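Local coordinates for protein oligoribonuclease (Colwellia psychrerythraea, PDB 6A4D) that probably hydrolyses very short RNA oligonucleotides to mononucleotides, working as a two-subunit exoribonuclease of the RNase H-like superfamily, at residues G109-Q114 with D136-K141; A32-D37 with A166-I171; D26-I31 with F49-T54. The protein carries 1 engineered substitution. All blocks are in the same frame, centred on the assembly; numbering follows the deposited sequence.

Contact 1. Residues G109-Q114 with D136-K141. With 9RC (5'-O-[(S)-hydroxy(4-nitrophenoxy)phosphoryl]thymidine), chain C.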
loop_
_atom_site.group_PDB
_atom_site.type_symbol
_atom_site.label_atom_id
_atom_site.label_comp_id
_atom_site.label_asym_id
_atom_site.label_seq_id
_atom_site.Cartn_x
_atom_site.Cartn_y
_atom_site.Cartn_z
ATOM N N GLY A 109 -5.038 -6.203 -4.744
ATOM C CA GLY A 109 -6.356 -6.058 -4.074
ATOM C C GLY A 109 -6.707 -4.683 -3.640
ATOM O O GLY A 109 -6.035 -3.714 -3.937
ATOM N N ASN A 110 -7.796 -4.559 -2.906
ATOM C CA ASN A 110 -8.235 -3.238 -2.471
ATOM C C ASN A 110 -7.552 -2.973 -1.125
ATOM O O ASN A 110 -7.622 -3.807 -0.271
ATOM C CB ASN A 110 -9.758 -3.212 -2.271
ATOM C CG ASN A 110 -10.530 -3.055 -3.576
ATOM O OD1 ASN A 110 -11.000 -4.030 -4.159
ATOM N ND2 ASN A 110 -10.727 -1.814 -3.995
ATOM N N SER A 111 -6.960 -1.800 -0.929
ATOM C CA SER A 111 -6.256 -1.449 0.324
ATOM C C SER A 111 -5.396 -2.624 0.789
ATOM O O SER A 111 -5.339 -3.006 1.990
ATOM C CB SER A 111 -7.238 -0.952 1.402
ATOM O OG SER A 111 -7.612 0.375 1.120
ATOM N N ILE A 112 -4.674 -3.153 -0.191
ATOM C CA ILE A 112 -3.893 -4.367 -0.012
ATOM C C ILE A 112 -2.685 -4.194 0.962
ATOM O O ILE A 112 -2.239 -5.178 1.570
ATOM C CB ILE A 112 -3.462 -4.917 -1.391
ATOM C CG1 ILE A 112 -2.946 -6.347 -1.337
ATOM C CG2 ILE A 112 -2.360 -4.035 -1.983
ATOM C CD1 ILE A 112 -3.926 -7.385 -0.871
ATOM N N GLY A 113 -2.176 -2.972 1.075
ATOM C CA GLY A 113 -1.122 -2.566 2.029
ATOM C C GLY A 113 -1.526 -2.988 3.437
ATOM O O GLY A 113 -0.685 -3.487 4.245
ATOM N N GLN A 114 -2.810 -2.836 3.746
ATOM C CA GLN A 114 -3.257 -3.180 5.066
ATOM C C GLN A 114 -3.073 -4.648 5.305
ATOM O O GLN A 114 -2.580 -5.047 6.372
ATOM C CB GLN A 114 -4.704 -2.789 5.297
ATOM C CG GLN A 114 -5.301 -3.235 6.631
ATOM C CD GLN A 114 -4.685 -2.573 7.881
ATOM O OE1 GLN A 114 -3.910 -1.619 7.816
ATOM N NE2 GLN A 114 -5.075 -3.057 9.003
ATOM N N ASP A 136 -2.861 -1.836 -5.822
ATOM C CA ASP A 136 -3.929 -1.445 -4.944
ATOM C C ASP A 136 -5.051 -0.822 -5.780
ATOM O O ASP A 136 -4.916 0.271 -6.226
ATOM C CB ASP A 136 -3.374 -0.455 -3.884
ATOM C CG ASP A 136 -4.406 -0.086 -2.814
ATOM O OD1 ASP A 136 -5.589 -0.456 -2.962
ATOM O OD2 ASP A 136 -4.039 0.641 -1.845
ATOM N N VAL A 137 -6.175 -1.524 -5.899
ATOM C CA VAL A 137 -7.261 -1.173 -6.738
ATOM C C VAL A 137 -7.962 0.120 -6.175
ATOM O O VAL A 137 -8.520 0.946 -6.945
ATOM C CB VAL A 137 -8.220 -2.378 -6.842
ATOM C CG1 VAL A 137 -9.557 -1.988 -7.489
ATOM C CG2 VAL A 137 -7.538 -3.515 -7.605
ATOM N N SER A 138 -7.847 0.312 -4.862
ATOM C CA SER A 138 -8.391 1.489 -4.205
ATOM C C SER A 138 -7.607 2.742 -4.510
ATOM O O SER A 138 -8.162 3.797 -4.398
ATOM C CB SER A 138 -8.446 1.308 -2.690
ATOM O OG SER A 138 -9.191 0.177 -2.396
ATOM N N THR A 139 -6.363 2.630 -4.929
ATOM C CA THR A 139 -5.663 3.778 -5.512
ATOM C C THR A 139 -6.406 4.250 -6.719
ATOM O O THR A 139 -6.583 5.447 -6.911
ATOM C CB THR A 139 -4.224 3.395 -5.922
ATOM O OG1 THR A 139 -3.421 3.348 -4.736
ATOM C CG2 THR A 139 -3.601 4.324 -6.999
ATOM N N ILE A 140 -6.874 3.312 -7.526
ATOM C CA ILE A 140 -7.511 3.662 -8.813
ATOM C C ILE A 140 -8.884 4.173 -8.477
ATOM O O ILE A 140 -9.327 5.107 -9.079
ATOM C CB ILE A 140 -7.610 2.474 -9.804
ATOM C CG1 ILE A 140 -6.195 1.940 -10.061
ATOM C CG2 ILE A 140 -8.185 2.939 -11.173
ATOM C CD1 ILE A 140 -6.248 0.498 -10.383
ATOM N N LYS A 141 -9.504 3.576 -7.468
ATOM C CA LYS A 141 -10.740 4.163 -6.940
ATOM C C LYS A 141 -10.643 5.620 -6.494
ATOM O O LYS A 141 -11.505 6.442 -6.830
ATOM C CB LYS A 141 -11.285 3.314 -5.812
ATOM C CG LYS A 141 -12.767 3.558 -5.583
ATOM C CD LYS A 141 -13.115 3.336 -4.122
ATOM C CE LYS A 141 -12.761 1.933 -3.642
ATOM N NZ LYS A 141 -13.606 0.901 -4.282
HETATM O OAJ 9RC C . -7.614 -0.473 6.950
HETATM C CAE 9RC C . -8.692 0.075 7.191
HETATM N NAI 9RC C . -8.736 1.106 8.115
HETATM C CAL 9RC C . -9.948 1.749 8.400
HETATM O OAS 9RC C . -9.933 2.661 9.234
HETATM C CAT 9RC C . -11.121 1.361 7.735
HETATM C CAU 9RC C . -12.353 1.991 7.979
HETATM C CAF 9RC C . -11.048 0.320 6.827
HETATM N NAB 9RC C . -9.812 -0.313 6.567
HETATM C CAA 9RC C . -9.696 -1.428 5.625
HETATM O OAC 9RC C . -9.837 -0.999 4.296
HETATM C CAD 9RC C . -10.837 -2.392 5.831
HETATM C CAH 9RC C . -10.729 -3.206 4.605
HETATM O OAK 9RC C . -9.872 -4.279 4.896
HETATM C CAG 9RC C . -10.086 -2.244 3.619
HETATM C CAR 9RC C . -11.091 -1.930 2.562
HETATM O OAQ 9RC C . -10.516 -0.896 1.777
HETATM P PAP 9RC C . -11.353 -0.296 0.582
HETATM O OAO 9RC C . -10.298 0.635 -0.190
HETATM O OAN 9RC C . -12.348 0.614 1.194
HETATM O OAM 9RC C . -11.858 -1.623 -0.073
HETATM C CAV 9RC C . -12.662 -2.084 -1.110
HETATM C CAW 9RC C . -12.774 -3.506 -1.322
HETATM C CAY 9RC C . -13.548 -4.038 -2.416
HETATM C CBA 9RC C . -14.246 -3.158 -3.300
HETATM N NBB 9RC C . -15.023 -3.509 -4.394
HETATM O OBD 9RC C . -16.468 -2.820 -4.700
HETATM O OBC 9RC C . -14.493 -4.370 -5.329
HETATM C CAZ 9RC C . -14.111 -1.791 -3.040
HETATM C CAX 9RC C . -13.347 -1.230 -1.990
HETATM O O HOH W 1 -5.583 1.876 -0.103
HETATM O O HOH W 2 -2.805 -0.083 0.123
#

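Contact 2. Residues A32-D37 with A166-I171. Engineered in segment 166-171: A166 (natural residue Asp). With 9RC (5'-O-[(S)-hydroxy(4-nitrophenoxy)phosphoryl]thymidine), chain C.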
loop_
_atom_site.group_PDB
_atom_site.type_symbol
_atom_site.label_atom_id
_atom_site.label_comp_id
_atom_site.label_asym_id
_atom_site.label_seq_id
_atom_site.Cartn_x
_atom_site.Cartn_y
_atom_site.Cartn_z
ATOM N N ALA A 32 -7.550 -16.113 1.504
ATOM C CA ALA A 32 -7.930 -16.630 0.161
ATOM C C ALA A 32 -6.985 -16.020 -0.881
ATOM O O ALA A 32 -6.545 -14.874 -0.707
ATOM C CB ALA A 32 -9.380 -16.287 -0.152
ATOM N N ILE A 33 -6.632 -16.793 -1.906
ATOM C CA ILE A 33 -5.703 -16.334 -2.955
ATOM C C ILE A 33 -6.297 -16.672 -4.335
ATOM O O ILE A 33 -6.791 -17.777 -4.551
ATOM C CB ILE A 33 -4.293 -16.989 -2.861
ATOM C CG1 ILE A 33 -3.650 -16.829 -1.479
ATOM C CG2 ILE A 33 -3.335 -16.478 -3.966
ATOM C CD1 ILE A 33 -2.600 -17.897 -1.223
ATOM N N ILE A 34 -6.232 -15.731 -5.271
ATOM C CA ILE A 34 -6.553 -16.004 -6.681
ATOM C C ILE A 34 -5.384 -15.538 -7.529
ATOM O O ILE A 34 -4.788 -14.502 -7.289
ATOM C CB ILE A 34 -7.873 -15.327 -7.069
ATOM C CG1 ILE A 34 -8.996 -16.067 -6.362
ATOM C CG2 ILE A 34 -8.062 -15.297 -8.588
ATOM C CD1 ILE A 34 -10.400 -15.658 -6.714
ATOM N N ILE A 35 -5.044 -16.339 -8.514
ATOM C CA ILE A 35 -4.058 -15.997 -9.509
ATOM C C ILE A 35 -4.782 -15.616 -10.793
ATOM O O ILE A 35 -5.672 -16.340 -11.212
ATOM C CB ILE A 35 -3.192 -17.218 -9.813
ATOM C CG1 ILE A 35 -2.591 -17.778 -8.504
ATOM C CG2 ILE A 35 -2.108 -16.866 -10.818
ATOM C CD1 ILE A 35 -1.392 -16.998 -7.999
ATOM N N THR A 36 -4.407 -14.495 -11.402
ATOM C CA THR A 36 -4.937 -14.070 -12.726
ATOM C C THR A 36 -3.770 -13.881 -13.619
ATOM O O THR A 36 -2.656 -13.769 -13.144
ATOM C CB THR A 36 -5.644 -12.718 -12.734
ATOM O OG1 THR A 36 -4.709 -11.696 -12.429
ATOM C CG2 THR A 36 -6.749 -12.639 -11.779
ATOM N N ASP A 37 -3.998 -13.832 -14.929
ATOM C CA ASP A 37 -2.919 -13.398 -15.827
ATOM C C ASP A 37 -2.869 -11.867 -15.801
ATOM O O ASP A 37 -3.699 -11.182 -15.143
ATOM C CB ASP A 37 -3.120 -13.918 -17.275
ATOM C CG ASP A 37 -4.428 -13.442 -17.927
ATOM O OD1 ASP A 37 -5.033 -12.422 -17.453
ATOM O OD2 ASP A 37 -4.860 -14.096 -18.921
ATOM N N ALA A 166 -14.726 -11.441 -1.852
ATOM C CA ALA A 166 -14.106 -10.144 -1.763
ATOM C C ALA A 166 -13.029 -9.970 -2.889
ATOM O O ALA A 166 -13.004 -8.941 -3.535
ATOM C CB ALA A 166 -13.527 -9.936 -0.386
ATOM N N ILE A 167 -12.196 -10.991 -3.133
ATOM C CA ILE A 167 -11.134 -10.960 -4.131
ATOM C C ILE A 167 -11.711 -10.838 -5.529
ATOM O O ILE A 167 -11.185 -10.074 -6.328
ATOM C CB ILE A 167 -10.257 -12.241 -4.145
ATOM C CG1 ILE A 167 -9.489 -12.412 -2.833
ATOM C CG2 ILE A 167 -9.244 -12.208 -5.295
ATOM C CD1 ILE A 167 -8.870 -13.791 -2.652
ATOM N N LYS A 168 -12.761 -11.615 -5.836
ATOM C CA LYS A 168 -13.359 -11.604 -7.173
ATOM C C LYS A 168 -13.969 -10.270 -7.414
ATOM O O LYS A 168 -13.895 -9.738 -8.539
ATOM C CB LYS A 168 -14.409 -12.669 -7.330
ATOM C CG LYS A 168 -13.831 -14.078 -7.308
ATOM C CD LYS A 168 -14.855 -15.073 -6.767
ATOM C CE LYS A 168 -14.548 -16.498 -7.188
ATOM N NZ LYS A 168 -15.488 -17.400 -6.487
ATOM N N GLU A 169 -14.538 -9.708 -6.358
ATOM C CA GLU A 169 -14.951 -8.314 -6.371
ATOM C C GLU A 169 -13.893 -7.218 -6.746
ATOM O O GLU A 169 -14.205 -6.263 -7.418
ATOM C CB GLU A 169 -15.585 -7.963 -5.016
ATOM C CG GLU A 169 -17.101 -7.892 -5.041
ATOM C CD GLU A 169 -17.673 -7.448 -3.711
ATOM O OE1 GLU A 169 -18.499 -8.222 -3.175
ATOM O OE2 GLU A 169 -17.284 -6.341 -3.214
ATOM N N SER A 170 -12.688 -7.334 -6.220
ATOM C CA SER A 170 -11.596 -6.415 -6.514
ATOM C C SER A 170 -11.191 -6.547 -7.975
ATOM O O SER A 170 -10.983 -5.542 -8.641
ATOM C CB SER A 170 -10.348 -6.716 -5.641
ATOM O OG SER A 170 -10.707 -6.916 -4.280
ATOM N N ILE A 171 -11.065 -7.783 -8.429
ATOM C CA ILE A 171 -10.676 -8.121 -9.821
ATOM C C ILE A 171 -11.678 -7.502 -10.740
ATOM O O ILE A 171 -11.315 -6.801 -11.717
ATOM C CB ILE A 171 -10.641 -9.645 -10.013
ATOM C CG1 ILE A 171 -9.494 -10.233 -9.159
ATOM C CG2 ILE A 171 -10.420 -10.079 -11.485
ATOM C CD1 ILE A 171 -9.352 -11.725 -9.257
HETATM O OAJ 9RC C . -7.614 -0.473 6.950
HETATM C CAE 9RC C . -8.692 0.075 7.191
HETATM N NAI 9RC C . -8.736 1.106 8.115
HETATM C CAL 9RC C . -9.948 1.749 8.400
HETATM O OAS 9RC C . -9.933 2.661 9.234
HETATM C CAT 9RC C . -11.121 1.361 7.735
HETATM C CAU 9RC C . -12.353 1.991 7.979
HETATM C CAF 9RC C . -11.048 0.320 6.827
HETATM N NAB 9RC C . -9.812 -0.313 6.567
HETATM C CAA 9RC C . -9.696 -1.428 5.625
HETATM O OAC 9RC C . -9.837 -0.999 4.296
HETATM C CAD 9RC C . -10.837 -2.392 5.831
HETATM C CAH 9RC C . -10.729 -3.206 4.605
HETATM O OAK 9RC C . -9.872 -4.279 4.896
HETATM C CAG 9RC C . -10.086 -2.244 3.619
HETATM C CAR 9RC C . -11.091 -1.930 2.562
HETATM O OAQ 9RC C . -10.516 -0.896 1.777
HETATM P PAP 9RC C . -11.353 -0.296 0.582
HETATM O OAO 9RC C . -10.298 0.635 -0.190
HETATM O OAN 9RC C . -12.348 0.614 1.194
HETATM O OAM 9RC C . -11.858 -1.623 -0.073
HETATM C CAV 9RC C . -12.662 -2.084 -1.110
HETATM C CAW 9RC C . -12.774 -3.506 -1.322
HETATM C CAY 9RC C . -13.548 -4.038 -2.416
HETATM C CBA 9RC C . -14.246 -3.158 -3.300
HETATM N NBB 9RC C . -15.023 -3.509 -4.394
HETATM O OBD 9RC C . -16.468 -2.820 -4.700
HETATM O OBC 9RC C . -14.493 -4.370 -5.329
HETATM C CAZ 9RC C . -14.111 -1.791 -3.040
HETATM C CAX 9RC C . -13.347 -1.230 -1.990
#

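Contact 3. Residues D26-I31 with F49-T54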
loop_
_atom_site.group_PDB
_atom_site.type_symbol
_atom_site.label_atom_id
_atom_site.label_comp_id
_atom_site.label_asym_id
_atom_site.label_seq_id
_atom_site.Cartn_x
_atom_site.Cartn_y
_atom_site.Cartn_z
ATOM N N ASP A 26 -3.838 -7.735 16.834
ATOM C CA ASP A 26 -4.735 -8.612 16.054
ATOM C C ASP A 26 -4.036 -9.651 15.204
ATOM O O ASP A 26 -2.923 -9.480 14.805
ATOM C CB ASP A 26 -5.641 -7.745 15.141
ATOM C CG ASP A 26 -6.489 -6.791 15.935
ATOM O OD1 ASP A 26 -6.963 -7.225 17.016
ATOM O OD2 ASP A 26 -6.626 -5.607 15.554
ATOM N N VAL A 27 -4.775 -10.700 14.904
ATOM C CA VAL A 27 -4.304 -11.923 14.267
ATOM C C VAL A 27 -5.190 -12.235 13.071
ATOM O O VAL A 27 -6.268 -11.659 12.914
ATOM C CB VAL A 27 -4.352 -13.147 15.231
ATOM C CG1 VAL A 27 -3.384 -12.949 16.357
ATOM C CG2 VAL A 27 -5.732 -13.404 15.783
ATOM N N ILE A 28 -4.722 -13.152 12.234
ATOM C CA ILE A 28 -5.396 -13.465 10.985
ATOM C C ILE A 28 -6.428 -14.565 11.183
ATOM O O ILE A 28 -6.107 -15.631 11.765
ATOM C CB ILE A 28 -4.387 -13.941 9.926
ATOM C CG1 ILE A 28 -3.370 -12.857 9.667
ATOM C CG2 ILE A 28 -5.117 -14.363 8.659
ATOM C CD1 ILE A 28 -2.231 -13.382 8.839
ATOM N N LEU A 29 -7.637 -14.335 10.659
ATOM C CA LEU A 29 -8.709 -15.357 10.703
ATOM C C LEU A 29 -8.915 -16.168 9.432
ATOM O O LEU A 29 -9.334 -17.325 9.499
ATOM C CB LEU A 29 -10.024 -14.705 11.127
ATOM C CG LEU A 29 -9.960 -14.126 12.537
ATOM C CD1 LEU A 29 -11.283 -13.484 12.867
ATOM C CD2 LEU A 29 -9.603 -15.216 13.549
ATOM N N GLU A 30 -8.600 -15.581 8.282
ATOM C CA GLU A 30 -8.871 -16.229 6.998
ATOM C C GLU A 30 -7.922 -15.713 5.952
ATOM O O GLU A 30 -7.536 -14.546 6.003
ATOM C CB GLU A 30 -10.296 -15.911 6.533
ATOM C CG GLU A 30 -10.881 -16.892 5.530
ATOM C CD GLU A 30 -12.195 -16.401 4.910
ATOM O OE1 GLU A 30 -12.538 -15.203 4.989
ATOM O OE2 GLU A 30 -12.893 -17.227 4.305
ATOM N N ILE A 31 -7.580 -16.581 5.007
ATOM C CA ILE A 31 -6.833 -16.204 3.833
ATOM C C ILE A 31 -7.421 -16.884 2.566
ATOM O O ILE A 31 -7.803 -18.050 2.571
ATOM C CB ILE A 31 -5.309 -16.490 4.041
ATOM C CG1 ILE A 31 -4.502 -16.078 2.806
ATOM C CG2 ILE A 31 -5.004 -17.954 4.375
ATOM C CD1 ILE A 31 -3.026 -15.957 3.101
ATOM N N PHE A 49 -8.471 -20.892 3.658
ATOM C CA PHE A 49 -8.309 -21.349 5.064
ATOM C C PHE A 49 -8.947 -20.439 6.072
ATOM O O PHE A 49 -8.590 -19.253 6.144
ATOM C CB PHE A 49 -6.858 -21.458 5.469
ATOM C CG PHE A 49 -6.076 -22.389 4.636
ATOM C CD1 PHE A 49 -6.127 -23.742 4.875
ATOM C CD2 PHE A 49 -5.307 -21.912 3.581
ATOM C CE1 PHE A 49 -5.390 -24.611 4.098
ATOM C CE2 PHE A 49 -4.570 -22.769 2.810
ATOM C CZ PHE A 49 -4.609 -24.123 3.065
ATOM N N ALA A 50 -9.860 -20.978 6.876
ATOM C CA ALA A 50 -10.158 -20.325 8.159
ATOM C C ALA A 50 -9.107 -20.853 9.139
ATOM O O ALA A 50 -8.886 -22.089 9.250
ATOM C CB ALA A 50 -11.571 -20.590 8.643
ATOM N N ILE A 51 -8.435 -19.904 9.787
ATOM C CA ILE A 51 -7.338 -20.204 10.706
ATOM C C ILE A 51 -7.912 -20.485 12.085
ATOM O O ILE A 51 -8.686 -19.683 12.635
ATOM C CB ILE A 51 -6.347 -19.044 10.924
ATOM C CG1 ILE A 51 -5.854 -18.419 9.599
ATOM C CG2 ILE A 51 -5.166 -19.538 11.783
ATOM C CD1 ILE A 51 -5.279 -19.427 8.627
ATOM N N SER A 52 -7.474 -21.601 12.654
ATOM C CA SER A 52 -7.872 -21.987 13.998
ATOM C C SER A 52 -7.457 -20.926 14.996
ATOM O O SER A 52 -6.330 -20.420 14.978
ATOM C CB SER A 52 -7.232 -23.332 14.390
ATOM O OG SER A 52 -7.505 -23.622 15.743
ATOM N N GLN A 53 -8.410 -20.556 15.824
ATOM C CA GLN A 53 -8.187 -19.704 16.935
ATOM C C GLN A 53 -9.032 -20.274 18.071
ATOM O O GLN A 53 -10.111 -20.861 17.860
ATOM C CB GLN A 53 -8.616 -18.274 16.584
ATOM C CG GLN A 53 -7.881 -17.661 15.379
ATOM C CD GLN A 53 -6.443 -17.289 15.679
ATOM O OE1 GLN A 53 -5.994 -17.449 16.782
ATOM N NE2 GLN A 53 -5.729 -16.751 14.703
ATOM N N THR A 54 -8.536 -20.126 19.284
ATOM C CA THR A 54 -9.299 -20.562 20.464
ATOM C C THR A 54 -10.561 -19.705 20.644
ATOM O O THR A 54 -10.753 -18.690 19.960
ATOM C CB THR A 54 -8.475 -20.346 21.722
ATOM O OG1 THR A 54 -8.229 -18.947 21.816
ATOM C CG2 THR A 54 -7.140 -21.131 21.677
#

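Contact 1. Residues G109-Q114 with D136-K141
G109, the last residue of strand 107-109, pairs in parallel with D136, and its carbonyl O accepts from V137 N at 2.9 Å. D136 CA adds a C-H···O contact to the same oxygen. At G109 the backbone angles would press any CB against the preceding carbonyl, and I112 CD1 would crowd it.

N110 comes next, with CG beside its own backbone N (chi1 -80°). This turns its amide toward helix 137-147, where ND2 donates to S138 OG at 3.0 Å, nearly straight (167°) and in the amide plane. S170 and E173 on helix 163-180 also bond to the amide, OD1 to the first and ND2 to the second, fixing its rotation, and the ligand's nitrophenyl ring packs against it.

Strand 107-109 and the outermost strand 134-136 end side by side here in the RNase H-like sheet, and the chain turns into a pocket for the ligand's phosphate. S111 N donates to D136 OD1 at 2.8 Å; S138 N reaches that oxygen from the opposite face of the carboxylate at 3.0 Å, so D136 both N-caps helix 137-147 and grips the turn. The hydroxyls of S111 and S138 each donate to phosphate oxygen OAO, which S111 OG meets at 3.0 Å. R133 and Y132 of the second subunit also bond to the ligand. Water 1 bridges S111 OG and D136 OD2.

I112 slides past D136 in the opposite direction, its CG2 4.2 Å from D136 CB. Farther along helix 112-122, Q114 lays CG 3.6 Å from base oxygen OAJ.

Contact 2. Residues A32-D37 with A166-I171
I167 and I34 form the heart of this contact, in which helix 163-180 packs on one face of the central sheet of the RNase H-like fold. The local axes of strand 32-36 and helix 166-171 lie 9.1 Å apart and run within 33° of each other, so side chains two apart on the strand meet residues one turn apart on the helix.

I167 uses both branches against the same face of the strand. Its CG2, anti to the backbone N, rests on I34 CB at 3.8 Å, while CD1 reaches back to the A32 methyl and sits a tight 3.2 Å from A32 O. I34 spreads in turn over three helix residues: CB and CD1 meet I167, CD1 also lies 3.8 Å from K168 CG, crossing that chain at about a right angle, and CG2 touches I171 CD1 at 3.9 Å. Where side chains meet, it is carbon against carbon. I33 and I35 project from the other face of the strand, against helix 85-99.

Another side of the same helix borders the ligand pocket through E169 and S170. A166, an engineered alanine replacing the natural aspartate, touches D15 of strand 11-18.

I171 ends the row by meeting T36 tip to tip, CD1 to CG2 at 3.7 Å. With chi1 at 65° T36 gives that methyl to the helix and turns its hydroxyl elsewhere: OG1 accepts from W13 NE1 and donates to D37 O at 2.9 Å.

Contact 3. Residues D26-I31 with F49-T54
Q53 carries the pairing of the hairpin past the end of its strand: its side-chain NE2, standing in for a backbone N, donates to I28 O at 3.2 Å. The donor lies above the carbonyl plane, yet the oxygen stays within the plane of the amide. A chain bent at chi2 (-73°) folds the amide back toward V27, whose CG2 lies 3.5 Å from NE2, while the Q53 chain crosses that of L29 at about a right angle, CG against CD2. With an alanine here, I28 O would probably lose its amide donor and a gap would open beside V27 and L29.

Regular antiparallel pairing occupies the other end. I51 N donates to L29 O at 2.7 Å, and E30 and A50 form a non-hydrogen-bonded pair. I31 N to F49 O and F49 N to I31 O are both bonds of 3.1 Å. I31 and F49 point the same way side by side, with I31 CG2 at the ring edge, 4.0 Å from F49 CD2.

On the side away from strand 42-50, strand 28-36 has a classic beta bulge, L29 and E30 both facing E17 of strand 11-18. Helix 85-99 packs against F49 and I51, helix 112-122 against V27 and I28, and helix 74-80 against L29 and A50, with its R77 forming a salt bridge to E30.

Overall arrangement
Contacts 2 and 3 divide strand 28-36 between them: contact 3 pairs its first half with the outermost strand 42-50, and contact 2 packs its second half under helix 163-180. The centres of contacts 2 and 3 are about 19 Å apart. Contact 1 lies toward the other edge of the same five-stranded sheet, about 22 Å from contact 3 between centres and across the centre of the chain from it. Along the chain contact 3 interleaves with contact 2 and closes before contact 1 opens; contact 1 is nested inside the long loop that contact 2 closes. Only about 12 Å separates the centres of contacts 1 and 2, which touch through N110 and S170, so sheet edge and C-terminal helix together frame the bound nucleotide analogue.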